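Local structure of aldehyde dehydrogenase family protein (Pseudomonas syringae pv. tomato, 5IUV) at residues Val161-Pro166 against Val188-Ser193; Pro192-Pro197 against Pro221-Thr226. The protein is an aldehyde dehydrogenase that probably oxidises indole-3-acetaldehyde with NAD+ as electron acceptor, contributing to bacterial synthesis of the plant hormone auxin. All blocks are in the same frame, centred on the assembly; numbering follows the deposited sequence.

Contact 1: residues Val161-Pro166 against Val188-Ser193; sequences VAAIVP and VVLKPS. With NAD (nicotinamide-adenine-dinucleotide), chain C.
Ala163 CB sits between two side chains of the neighbouring strand, 4.0 Å from Leu190 CD1 and 4.2 Å from Val188 CG1, on the sheet face that helix 170-183 covers through Val188. With chi1 177° and chi2 62°, Leu190 turns CD1 to Ala163 CB and on to Val165 CG2. Ile164 and Lys191 pair on the other face, beside the cofactor. The two strands run parallel and belong to the beta-alpha-beta unit of the Rossmann-like NAD-binding domain. Their backbones join in the usual parallel ladder: Val161 O takes Val189 N, Val189 O takes Ala163 N, Ala163 O takes Lys191 N, and the longest rung, Val165 N to Lys191 O, measures 3.3 Å. Beyond it the direct ladder ends, and a water links Pro166 O to Ser193 N. At this C-terminal edge lies the adenosine ribose. Ile164 CG2 packs 3.2 Å from NAD O4B, and Val165 O accepts the hydroxyl O3B. Lys191, bent at chi2 and chi3, brings NZ to 2.7 Å from NAD O2B. NAD O3B, Pro192 O and Gly222 O also lie round NZ, four acceptors for three N-H, so the 3.2 Å approach of NZ to NAD O3B is probably shared or partial. Glu194 is a long, weak ion partner. With its proton given to Val165 O and the lysine near, O3B is held in a way consistent with recognition of a free 3'-hydroxyl.

Contact 2: residues Pro192-Pro197 against Pro221-Thr226; sequences PSEKSP and PGYGHT. With NAD (nicotinamide-adenine-dinucleotide), chain C.
Glu194 reaches across to Gly222 and Tyr223 from a type I turn, Ser193 to Ser196, that follows a strand of the Rossmann-like NAD-binding domain; the turn faces the loop leading into helix 224-232. Glu194 CB lies 3.8 Å from Gly222 O. Chi1 of 67° sets CG between the backbone N and the carbonyl carbon, and there Glu194 CG meets Tyr223 CD1 at 3.7 Å. The two side chains cross at about a right angle, with the carboxylate and ring planes 67° apart, while Phe37 meets the same ring. A bend at chi2 then turns the carboxylate to the cofactor, where OE1 accepts the ribose hydroxyl O2B of NAD. The other oxygen, OE2, receives a water that in turn accepts Gly224 N, in the first turn of the helix. Gly224 CA packs 3.4 Å from NAD C4A, so the backbone itself lies against the adenine. A carboxylate at the 2'-hydroxyl would be expected to disfavour a phosphate there, consistent with the NAD bound here. Away from the cofactor, the buried prolines complete the contact: Pro221 CB touches Pro197 CB at 4.1 Å, and Pro192 CG rests on Pro221 CA. Ser193 OG accepts Lys195 N in an ST turn within the same turn that carries Glu194. One water bridges the backbones, donating to Pro192 O and accepting from Gly222 N at 3.0 Å.

From the N terminus, strand 149-164 arrives first; the chain then passes through helix 170-183 and returns on strand 187-191, where contact 1 closes this beta-alpha-beta loop. Contact 2 starts on the same residues, Pro192 and Ser193, at which contact 1 ends. Its own loop runs through helix 198-210 and strand 217-219 and closes at the start of helix 224-232. The two loops are therefore successive, neither nested nor crossed, and overlap only at that shared corner. With centres 9 Å apart, both border the adenosine half of NAD, tying neighbouring strand ends to the helix start beside the adenine.

Contact 1: residues Val161-Pro166 against Val188-Ser193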
ATOM      1  N   VAL A 161     -25.789   7.107   2.242  1.00  6.11           N
ATOM      2  CA  VAL A 161     -25.490   6.169   3.314  1.00  5.91           C
ATOM      3  C   VAL A 161     -26.487   6.327   4.459  1.00 10.76           C
ATOM      4  O   VAL A 161     -26.713   7.444   4.928  1.00  9.74           O
ATOM      5  CB  VAL A 161     -24.053   6.384   3.848  1.00  8.58           C
ATOM      6  CG1 VAL A 161     -23.756   5.450   5.017  1.00  8.51           C
ATOM      7  CG2 VAL A 161     -23.036   6.206   2.723  1.00  8.43           C
ATOM      8  N   ALA A 162     -27.110   5.224   4.884  1.00  7.89           N
ATOM      9  CA  ALA A 162     -27.893   5.240   6.116  1.00  7.87           C
ATOM     10  C   ALA A 162     -27.028   4.721   7.263  1.00  8.47           C
ATOM     11  O   ALA A 162     -26.393   3.678   7.145  1.00 10.20           O
ATOM     12  CB  ALA A 162     -29.172   4.400   5.971  1.00  8.80           C
ATOM     13  N   ALA A 163     -26.966   5.473   8.355  1.00  7.84           N
ATOM     14  CA  ALA A 163     -26.212   5.046   9.526  1.00  6.07           C
ATOM     15  C   ALA A 163     -27.144   4.889  10.719  1.00  7.66           C
ATOM     16  O   ALA A 163     -27.747   5.857  11.179  1.00  7.83           O
ATOM     17  CB  ALA A 163     -25.111   6.034   9.843  1.00  5.95           C
ATOM     18  N   ILE A 164     -27.248   3.661  11.213  1.00  7.25           N
ATOM     19  CA  ILE A 164     -28.104   3.341  12.343  1.00  8.61           C
ATOM     20  C   ILE A 164     -27.208   2.976  13.526  1.00  8.95           C
ATOM     21  O   ILE A 164     -26.424   2.023  13.447  1.00  8.35           O
ATOM     22  CB  ILE A 164     -29.065   2.179  12.004  1.00  7.86           C
ATOM     23  CG1 ILE A 164     -29.957   2.550  10.814  1.00  8.12           C
ATOM     24  CG2 ILE A 164     -29.929   1.825  13.196  1.00  8.39           C
ATOM     25  CD1 ILE A 164     -30.746   1.379  10.256  1.00  8.22           C
ATOM     26  N   VAL A 165     -27.316   3.740  14.610  1.00  8.39           N
ATOM     27  CA  VAL A 165     -26.377   3.632  15.725  1.00  9.44           C
ATOM     28  C   VAL A 165     -27.093   3.399  17.066  1.00 11.31           C
ATOM     29  O   VAL A 165     -28.289   3.672  17.187  1.00  9.02           O
ATOM     30  CB  VAL A 165     -25.484   4.893  15.800  1.00 12.75           C
ATOM     31  CG1 VAL A 165     -24.609   4.991  14.545  1.00 12.61           C
ATOM     32  CG2 VAL A 165     -26.329   6.148  15.973  1.00 10.26           C
ATOM     33  N   PRO A 166     -26.364   2.868  18.067  1.00 11.30           N
ATOM     34  CA  PRO A 166     -26.972   2.507  19.348  1.00 10.74           C
ATOM     35  C   PRO A 166     -26.832   3.592  20.408  1.00 11.26           C
ATOM     36  O   PRO A 166     -26.372   4.698  20.117  1.00 11.24           O
ATOM     37  CB  PRO A 166     -26.178   1.268  19.753  1.00 10.98           C
ATOM     38  CG  PRO A 166     -24.790   1.612  19.294  1.00 10.43           C
ATOM     39  CD  PRO A 166     -24.960   2.417  18.008  1.00 10.79           C
ATOM     40  N   VAL A 188     -25.171  11.397   4.183  1.00  9.81           N
ATOM     41  CA  VAL A 188     -25.504  10.456   5.243  1.00  9.27           C
ATOM     42  C   VAL A 188     -26.840  10.800   5.889  1.00 10.13           C
ATOM     43  O   VAL A 188     -27.101  11.959   6.204  1.00  8.32           O
ATOM     44  CB  VAL A 188     -24.402  10.434   6.333  1.00  7.32           C
ATOM     45  CG1 VAL A 188     -24.775   9.482   7.487  1.00  5.80           C
ATOM     46  CG2 VAL A 188     -23.077  10.031   5.719  1.00  5.67           C
ATOM     47  N   VAL A 189     -27.686   9.785   6.057  1.00  8.58           N
ATOM     48  CA  VAL A 189     -28.872   9.898   6.894  1.00  6.18           C
ATOM     49  C   VAL A 189     -28.620   9.116   8.178  1.00  7.80           C
ATOM     50  O   VAL A 189     -28.543   7.882   8.171  1.00  7.20           O
ATOM     51  CB  VAL A 189     -30.141   9.375   6.203  1.00 10.53           C
ATOM     52  CG1 VAL A 189     -31.359   9.552   7.120  1.00  7.63           C
ATOM     53  CG2 VAL A 189     -30.350  10.086   4.866  1.00 10.89           C
ATOM     54  N   LEU A 190     -28.467   9.858   9.268  1.00  8.90           N
ATOM     55  CA  LEU A 190     -28.151   9.303  10.575  1.00  8.60           C
ATOM     56  C   LEU A 190     -29.423   9.046  11.377  1.00  8.70           C
ATOM     57  O   LEU A 190     -30.269   9.933  11.510  1.00  9.11           O
ATOM     58  CB  LEU A 190     -27.227  10.262  11.329  1.00  8.84           C
ATOM     59  CG  LEU A 190     -26.817   9.911  12.757  1.00  9.52           C
ATOM     60  CD1 LEU A 190     -26.041   8.604  12.797  1.00  9.68           C
ATOM     61  CD2 LEU A 190     -25.982  11.048  13.324  1.00 10.07           C
ATOM     62  N   LYS A 191     -29.548   7.829  11.898  1.00  7.95           N
ATOM     63  CA  LYS A 191     -30.701   7.428  12.703  1.00  8.33           C
ATOM     64  C   LYS A 191     -30.206   7.004  14.076  1.00  7.84           C
ATOM     65  O   LYS A 191     -29.830   5.850  14.277  1.00  7.34           O
ATOM     66  CB  LYS A 191     -31.469   6.278  12.034  1.00 10.21           C
ATOM     67  CG  LYS A 191     -32.981   6.269  12.272  1.00 10.42           C
ATOM     68  CD  LYS A 191     -33.352   6.088  13.747  1.00 10.57           C
ATOM     69  CE  LYS A 191     -33.004   4.707  14.282  1.00 10.66           C
ATOM     70  NZ  LYS A 191     -33.392   4.552  15.717  1.00 10.86           N
ATOM     71  N   PRO A 192     -30.201   7.940  15.031  1.00  8.31           N
ATOM     72  CA  PRO A 192     -29.770   7.627  16.392  1.00  6.85           C
ATOM     73  C   PRO A 192     -30.773   6.733  17.113  1.00  8.46           C
ATOM     74  O   PRO A 192     -31.949   6.662  16.737  1.00  7.97           O
ATOM     75  CB  PRO A 192     -29.692   9.008  17.061  1.00  9.05           C
ATOM     76  CG  PRO A 192     -30.746   9.800  16.356  1.00  8.46           C
ATOM     77  CD  PRO A 192     -30.689   9.326  14.912  1.00  8.10           C
ATOM     78  N   SER A 193     -30.299   6.050  18.144  1.00  7.20           N
ATOM     79  CA  SER A 193     -31.173   5.251  18.988  1.00 10.50           C
ATOM     80  C   SER A 193     -32.274   6.107  19.608  1.00  9.96           C
ATOM     81  O   SER A 193     -32.037   7.242  20.029  1.00  9.01           O
ATOM     82  CB  SER A 193     -30.366   4.561  20.086  1.00 12.15           C
ATOM     83  OG  SER A 193     -31.224   3.963  21.037  1.00 13.83           O
TER
HETATM   84  PA  NAD C 700     -30.448  -2.577  18.810  1.00 19.45           P
HETATM   85  O1A NAD C 700     -30.058  -3.688  17.911  1.00 13.32           O
HETATM   86  O2A NAD C 700     -31.728  -2.826  19.583  1.00 21.98           O
HETATM   87  O5B NAD C 700     -30.589  -1.236  17.990  1.00 15.41           O
HETATM   88  C5B NAD C 700     -29.497  -0.471  17.441  1.00 16.22           C
HETATM   89  C4B NAD C 700     -30.100   0.581  16.544  1.00 15.78           C
HETATM   90  O4B NAD C 700     -30.921  -0.067  15.548  1.00 15.93           O
HETATM   91  C3B NAD C 700     -30.990   1.643  17.197  1.00 31.86           C
HETATM   92  O3B NAD C 700     -30.817   2.907  16.565  1.00 37.62           O
HETATM   93  C2B NAD C 700     -32.400   1.102  16.952  1.00 27.63           C
HETATM   94  O2B NAD C 700     -33.385   2.132  16.962  1.00 15.53           O
HETATM   95  C1B NAD C 700     -32.225   0.473  15.573  1.00 17.08           C
HETATM   96  N9A NAD C 700     -33.168  -0.580  15.207  1.00 13.18           N
HETATM   97  C8A NAD C 700     -33.879  -1.401  16.043  1.00  9.88           C
HETATM   98  N7A NAD C 700     -34.725  -2.192  15.428  1.00 10.67           N
HETATM   99  C5A NAD C 700     -34.539  -1.888  14.083  1.00  9.73           C
HETATM  100  C6A NAD C 700     -35.102  -2.420  12.904  1.00  9.98           C
HETATM  101  N6A NAD C 700     -36.057  -3.356  12.889  1.00 11.79           N
HETATM  102  N1A NAD C 700     -34.655  -1.931  11.722  1.00 10.90           N
HETATM  103  C2A NAD C 700     -33.731  -0.966  11.731  1.00 10.88           C
HETATM  104  N3A NAD C 700     -33.141  -0.378  12.776  1.00  9.95           N
HETATM  105  C4A NAD C 700     -33.584  -0.896  13.935  1.00 11.33           C
HETATM  106  O3  NAD C 700     -29.266  -2.318  19.865  1.00 29.48           O
HETATM  107  PN  NAD C 700     -29.087  -1.327  21.114  1.00 38.13           P
HETATM  108  O1N NAD C 700     -29.884  -1.900  22.224  1.00 39.42           O
HETATM  109  O2N NAD C 700     -29.363   0.060  20.673  1.00 34.22           O
HETATM  110  O5D NAD C 700     -27.518  -1.407  21.402  1.00 41.32           O
HETATM  111  C5D NAD C 700     -26.927  -2.483  22.163  1.00 37.67           C
HETATM  112  C4D NAD C 700     -26.244  -3.421  21.198  1.00 36.96           C
HETATM  113  O4D NAD C 700     -25.231  -2.697  20.461  1.00 44.24           O
HETATM  114  C3D NAD C 700     -25.503  -4.585  21.844  1.00 39.08           C
HETATM  115  O3D NAD C 700     -25.806  -5.794  21.155  1.00 37.72           O
HETATM  116  C2D NAD C 700     -24.038  -4.167  21.673  1.00 42.46           C
HETATM  117  O2D NAD C 700     -23.086  -5.224  21.601  1.00 44.84           O
HETATM  118  C1D NAD C 700     -24.065  -3.432  20.313  1.00 43.68           C
HETATM  119  N1N NAD C 700     -22.869  -2.496  20.186  1.00 42.41           N
HETATM  120  C2N NAD C 700     -21.908  -2.877  19.217  1.00 41.71           C
HETATM  121  C3N NAD C 700     -20.812  -2.060  18.980  1.00 40.59           C
HETATM  122  C7N NAD C 700     -19.715  -2.438  18.018  1.00 36.70           C
HETATM  123  O7N NAD C 700     -19.675  -3.594  17.545  1.00 38.19           O
HETATM  124  N7N NAD C 700     -18.769  -1.559  17.797  1.00 29.96           N
HETATM  125  C4N NAD C 700     -20.676  -0.888  19.726  1.00 41.24           C
HETATM  126  C5N NAD C 700     -21.615  -0.552  20.695  1.00 42.19           C
HETATM  127  C6N NAD C 700     -22.712  -1.371  20.907  1.00 42.32           C
HETATM  128  O   HOH W   1     -27.773   6.860  19.198  1.00 10.54           O

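Contact 2: residues Pro192-Pro197 against Pro221-Thr226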
ATOM      1  N   PRO A 192     -30.201   7.940  15.031  1.00  8.31           N
ATOM      2  CA  PRO A 192     -29.770   7.627  16.392  1.00  6.85           C
ATOM      3  C   PRO A 192     -30.773   6.733  17.113  1.00  8.46           C
ATOM      4  O   PRO A 192     -31.949   6.662  16.737  1.00  7.97           O
ATOM      5  CB  PRO A 192     -29.692   9.008  17.061  1.00  9.05           C
ATOM      6  CG  PRO A 192     -30.746   9.800  16.356  1.00  8.46           C
ATOM      7  CD  PRO A 192     -30.689   9.326  14.912  1.00  8.10           C
ATOM      8  N   SER A 193     -30.299   6.050  18.144  1.00  7.20           N
ATOM      9  CA  SER A 193     -31.173   5.251  18.988  1.00 10.50           C
ATOM     10  C   SER A 193     -32.274   6.107  19.608  1.00  9.96           C
ATOM     11  O   SER A 193     -32.037   7.242  20.029  1.00  9.01           O
ATOM     12  CB  SER A 193     -30.366   4.561  20.086  1.00 12.15           C
ATOM     13  OG  SER A 193     -31.224   3.963  21.037  1.00 13.83           O
ATOM     14  N   GLU A 194     -33.477   5.556  19.680  1.00  7.76           N
ATOM     15  CA  GLU A 194     -34.564   6.237  20.369  1.00 10.43           C
ATOM     16  C   GLU A 194     -34.257   6.407  21.858  1.00 10.70           C
ATOM     17  O   GLU A 194     -34.885   7.216  22.534  1.00  9.10           O
ATOM     18  CB  GLU A 194     -35.882   5.480  20.183  1.00 12.53           C
ATOM     19  CG  GLU A 194     -35.938   4.121  20.864  1.00 15.39           C
ATOM     20  CD  GLU A 194     -35.427   2.972  20.000  1.00 23.47           C
ATOM     21  OE1 GLU A 194     -34.744   3.211  18.979  1.00 21.78           O
ATOM     22  OE2 GLU A 194     -35.716   1.811  20.356  1.00 28.41           O
ATOM     23  N   LYS A 195     -33.284   5.656  22.370  1.00  8.19           N
ATOM     24  CA  LYS A 195     -32.892   5.799  23.773  1.00 10.57           C
ATOM     25  C   LYS A 195     -31.854   6.896  23.986  1.00 10.99           C
ATOM     26  O   LYS A 195     -31.525   7.234  25.120  1.00 14.60           O
ATOM     27  CB  LYS A 195     -32.347   4.476  24.315  1.00 13.42           C
ATOM     28  CG  LYS A 195     -33.364   3.318  24.352  1.00 17.37           C
ATOM     29  CD  LYS A 195     -32.623   1.985  24.478  1.00 23.00           C
ATOM     30  CE  LYS A 195     -33.409   0.914  25.211  1.00 26.65           C
ATOM     31  NZ  LYS A 195     -34.722   0.628  24.600  1.00 28.26           N
ATOM     32  N   SER A 196     -31.322   7.444  22.900  1.00  9.19           N
ATOM     33  CA  SER A 196     -30.288   8.471  23.013  1.00  9.76           C
ATOM     34  C   SER A 196     -30.208   9.373  21.781  1.00  8.56           C
ATOM     35  O   SER A 196     -29.180   9.407  21.103  1.00 13.24           O
ATOM     36  CB  SER A 196     -28.928   7.815  23.256  1.00 10.35           C
ATOM     37  OG  SER A 196     -28.569   6.993  22.157  1.00 12.21           O
ATOM     38  N   PRO A 197     -31.288  10.115  21.486  1.00  8.10           N
ATOM     39  CA  PRO A 197     -31.330  10.890  20.242  1.00  7.45           C
ATOM     40  C   PRO A 197     -30.617  12.233  20.327  1.00  7.52           C
ATOM     41  O   PRO A 197     -30.329  12.816  19.297  1.00  7.26           O
ATOM     42  CB  PRO A 197     -32.830  11.119  20.029  1.00  7.54           C
ATOM     43  CG  PRO A 197     -33.373  11.191  21.416  1.00 11.72           C
ATOM     44  CD  PRO A 197     -32.553  10.222  22.241  1.00  8.98           C
ATOM     45  N   PRO A 221     -34.437  11.183  14.223  1.00 11.20           N
ATOM     46  CA  PRO A 221     -34.739  10.459  15.461  1.00  9.36           C
ATOM     47  C   PRO A 221     -36.041   9.675  15.314  1.00 10.70           C
ATOM     48  O   PRO A 221     -36.888  10.037  14.495  1.00 13.47           O
ATOM     49  CB  PRO A 221     -34.861  11.572  16.506  1.00  9.94           C
ATOM     50  CG  PRO A 221     -35.224  12.792  15.716  1.00  9.71           C
ATOM     51  CD  PRO A 221     -34.560  12.643  14.381  1.00 10.46           C
ATOM     52  N   GLY A 222     -36.182   8.596  16.069  1.00 11.49           N
ATOM     53  CA  GLY A 222     -37.364   7.759  15.970  1.00 10.21           C
ATOM     54  C   GLY A 222     -37.042   6.303  16.241  1.00 10.96           C
ATOM     55  O   GLY A 222     -35.887   5.954  16.461  1.00 10.10           O
ATOM     56  N   TYR A 223     -38.068   5.454  16.227  1.00 10.87           N
ATOM     57  CA  TYR A 223     -37.905   4.052  16.586  1.00 12.13           C
ATOM     58  C   TYR A 223     -37.252   3.240  15.480  1.00 12.64           C
ATOM     59  O   TYR A 223     -37.348   3.585  14.303  1.00 11.69           O
ATOM     60  CB  TYR A 223     -39.258   3.443  16.950  1.00 15.28           C
ATOM     61  CG  TYR A 223     -39.898   4.123  18.133  1.00 20.07           C
ATOM     62  CD1 TYR A 223     -39.376   3.966  19.408  1.00 23.29           C
ATOM     63  CD2 TYR A 223     -41.011   4.940  17.974  1.00 24.57           C
ATOM     64  CE1 TYR A 223     -39.951   4.595  20.501  1.00 26.86           C
ATOM     65  CE2 TYR A 223     -41.595   5.574  19.065  1.00 26.76           C
ATOM     66  CZ  TYR A 223     -41.057   5.398  20.321  1.00 27.82           C
ATOM     67  OH  TYR A 223     -41.630   6.019  21.405  1.00 31.29           O
ATOM     68  N   GLY A 224     -36.584   2.160  15.874  1.00 10.71           N
ATOM     69  CA  GLY A 224     -35.968   1.263  14.913  1.00  8.24           C
ATOM     70  C   GLY A 224     -36.981   0.630  13.980  1.00  8.83           C
ATOM     71  O   GLY A 224     -36.761   0.548  12.770  1.00 10.11           O
ATOM     72  N   HIS A 225     -38.107   0.194  14.537  1.00  9.97           N
ATOM     73  CA  HIS A 225     -39.094  -0.535  13.743  1.00 13.46           C
ATOM     74  C   HIS A 225     -39.928   0.374  12.843  1.00 14.27           C
ATOM     75  O   HIS A 225     -40.728  -0.117  12.057  1.00 14.99           O
ATOM     76  CB  HIS A 225     -40.022  -1.337  14.647  1.00 13.22           C
ATOM     77  CG  HIS A 225     -40.865  -0.489  15.543  1.00 13.68           C
ATOM     78  ND1 HIS A 225     -40.420  -0.032  16.764  1.00 14.54           N
ATOM     79  CD2 HIS A 225     -42.122  -0.009  15.396  1.00 15.37           C
ATOM     80  CE1 HIS A 225     -41.369   0.688  17.334  1.00 16.22           C
ATOM     81  NE2 HIS A 225     -42.414   0.716  16.525  1.00 16.11           N
ATOM     82  N   THR A 226     -39.745   1.688  12.950  1.00 13.72           N
ATOM     83  CA  THR A 226     -40.399   2.608  12.018  1.00 13.16           C
ATOM     84  C   THR A 226     -39.375   3.213  11.041  1.00 11.52           C
ATOM     85  O   THR A 226     -39.222   2.723   9.923  1.00 11.46           O
ATOM     86  CB  THR A 226     -41.176   3.746  12.752  1.00 13.45           C
ATOM     87  OG1 THR A 226     -40.353   4.352  13.751  1.00 15.81           O
ATOM     88  CG2 THR A 226     -42.437   3.198  13.424  1.00 15.31           C
TER
HETATM   89  PA  NAD C 700     -30.448  -2.577  18.810  1.00 19.45           P
HETATM   90  O1A NAD C 700     -30.058  -3.688  17.911  1.00 13.32           O
HETATM   91  O2A NAD C 700     -31.728  -2.826  19.583  1.00 21.98           O
HETATM   92  O5B NAD C 700     -30.589  -1.236  17.990  1.00 15.41           O
HETATM   93  C5B NAD C 700     -29.497  -0.471  17.441  1.00 16.22           C
HETATM   94  C4B NAD C 700     -30.100   0.581  16.544  1.00 15.78           C
HETATM   95  O4B NAD C 700     -30.921  -0.067  15.548  1.00 15.93           O
HETATM   96  C3B NAD C 700     -30.990   1.643  17.197  1.00 31.86           C
HETATM   97  O3B NAD C 700     -30.817   2.907  16.565  1.00 37.62           O
HETATM   98  C2B NAD C 700     -32.400   1.102  16.952  1.00 27.63           C
HETATM   99  O2B NAD C 700     -33.385   2.132  16.962  1.00 15.53           O
HETATM  100  C1B NAD C 700     -32.225   0.473  15.573  1.00 17.08           C
HETATM  101  N9A NAD C 700     -33.168  -0.580  15.207  1.00 13.18           N
HETATM  102  C8A NAD C 700     -33.879  -1.401  16.043  1.00  9.88           C
HETATM  103  N7A NAD C 700     -34.725  -2.192  15.428  1.00 10.67           N
HETATM  104  C5A NAD C 700     -34.539  -1.888  14.083  1.00  9.73           C
HETATM  105  C6A NAD C 700     -35.102  -2.420  12.904  1.00  9.98           C
HETATM  106  N6A NAD C 700     -36.057  -3.356  12.889  1.00 11.79           N
HETATM  107  N1A NAD C 700     -34.655  -1.931  11.722  1.00 10.90           N
HETATM  108  C2A NAD C 700     -33.731  -0.966  11.731  1.00 10.88           C
HETATM  109  N3A NAD C 700     -33.141  -0.378  12.776  1.00  9.95           N
HETATM  110  C4A NAD C 700     -33.584  -0.896  13.935  1.00 11.33           C
HETATM  111  O3  NAD C 700     -29.266  -2.318  19.865  1.00 29.48           O
HETATM  112  PN  NAD C 700     -29.087  -1.327  21.114  1.00 38.13           P
HETATM  113  O1N NAD C 700     -29.884  -1.900  22.224  1.00 39.42           O
HETATM  114  O2N NAD C 700     -29.363   0.060  20.673  1.00 34.22           O
HETATM  115  O5D NAD C 700     -27.518  -1.407  21.402  1.00 41.32           O
HETATM  116  C5D NAD C 700     -26.927  -2.483  22.163  1.00 37.67           C
HETATM  117  C4D NAD C 700     -26.244  -3.421  21.198  1.00 36.96           C
HETATM  118  O4D NAD C 700     -25.231  -2.697  20.461  1.00 44.24           O
HETATM  119  C3D NAD C 700     -25.503  -4.585  21.844  1.00 39.08           C
HETATM  120  O3D NAD C 700     -25.806  -5.794  21.155  1.00 37.72           O
HETATM  121  C2D NAD C 700     -24.038  -4.167  21.673  1.00 42.46           C
HETATM  122  O2D NAD C 700     -23.086  -5.224  21.601  1.00 44.84           O
HETATM  123  C1D NAD C 700     -24.065  -3.432  20.313  1.00 43.68           C
HETATM  124  N1N NAD C 700     -22.869  -2.496  20.186  1.00 42.41           N
HETATM  125  C2N NAD C 700     -21.908  -2.877  19.217  1.00 41.71           C
HETATM  126  C3N NAD C 700     -20.812  -2.060  18.980  1.00 40.59           C
HETATM  127  C7N NAD C 700     -19.715  -2.438  18.018  1.00 36.70           C
HETATM  128  O7N NAD C 700     -19.675  -3.594  17.545  1.00 38.19           O
HETATM  129  N7N NAD C 700     -18.769  -1.559  17.797  1.00 29.96           N
HETATM  130  C4N NAD C 700     -20.676  -0.888  19.726  1.00 41.24           C
HETATM  131  C5N NAD C 700     -21.615  -0.552  20.695  1.00 42.19           C
HETATM  132  C6N NAD C 700     -22.712  -1.371  20.907  1.00 42.32           C
HETATM  133  O   HOH W   2     -33.810   8.347  17.825  1.00 11.54           O
HETATM  134  O   HOH W   3     -36.444   0.216  18.280  1.00 24.21           O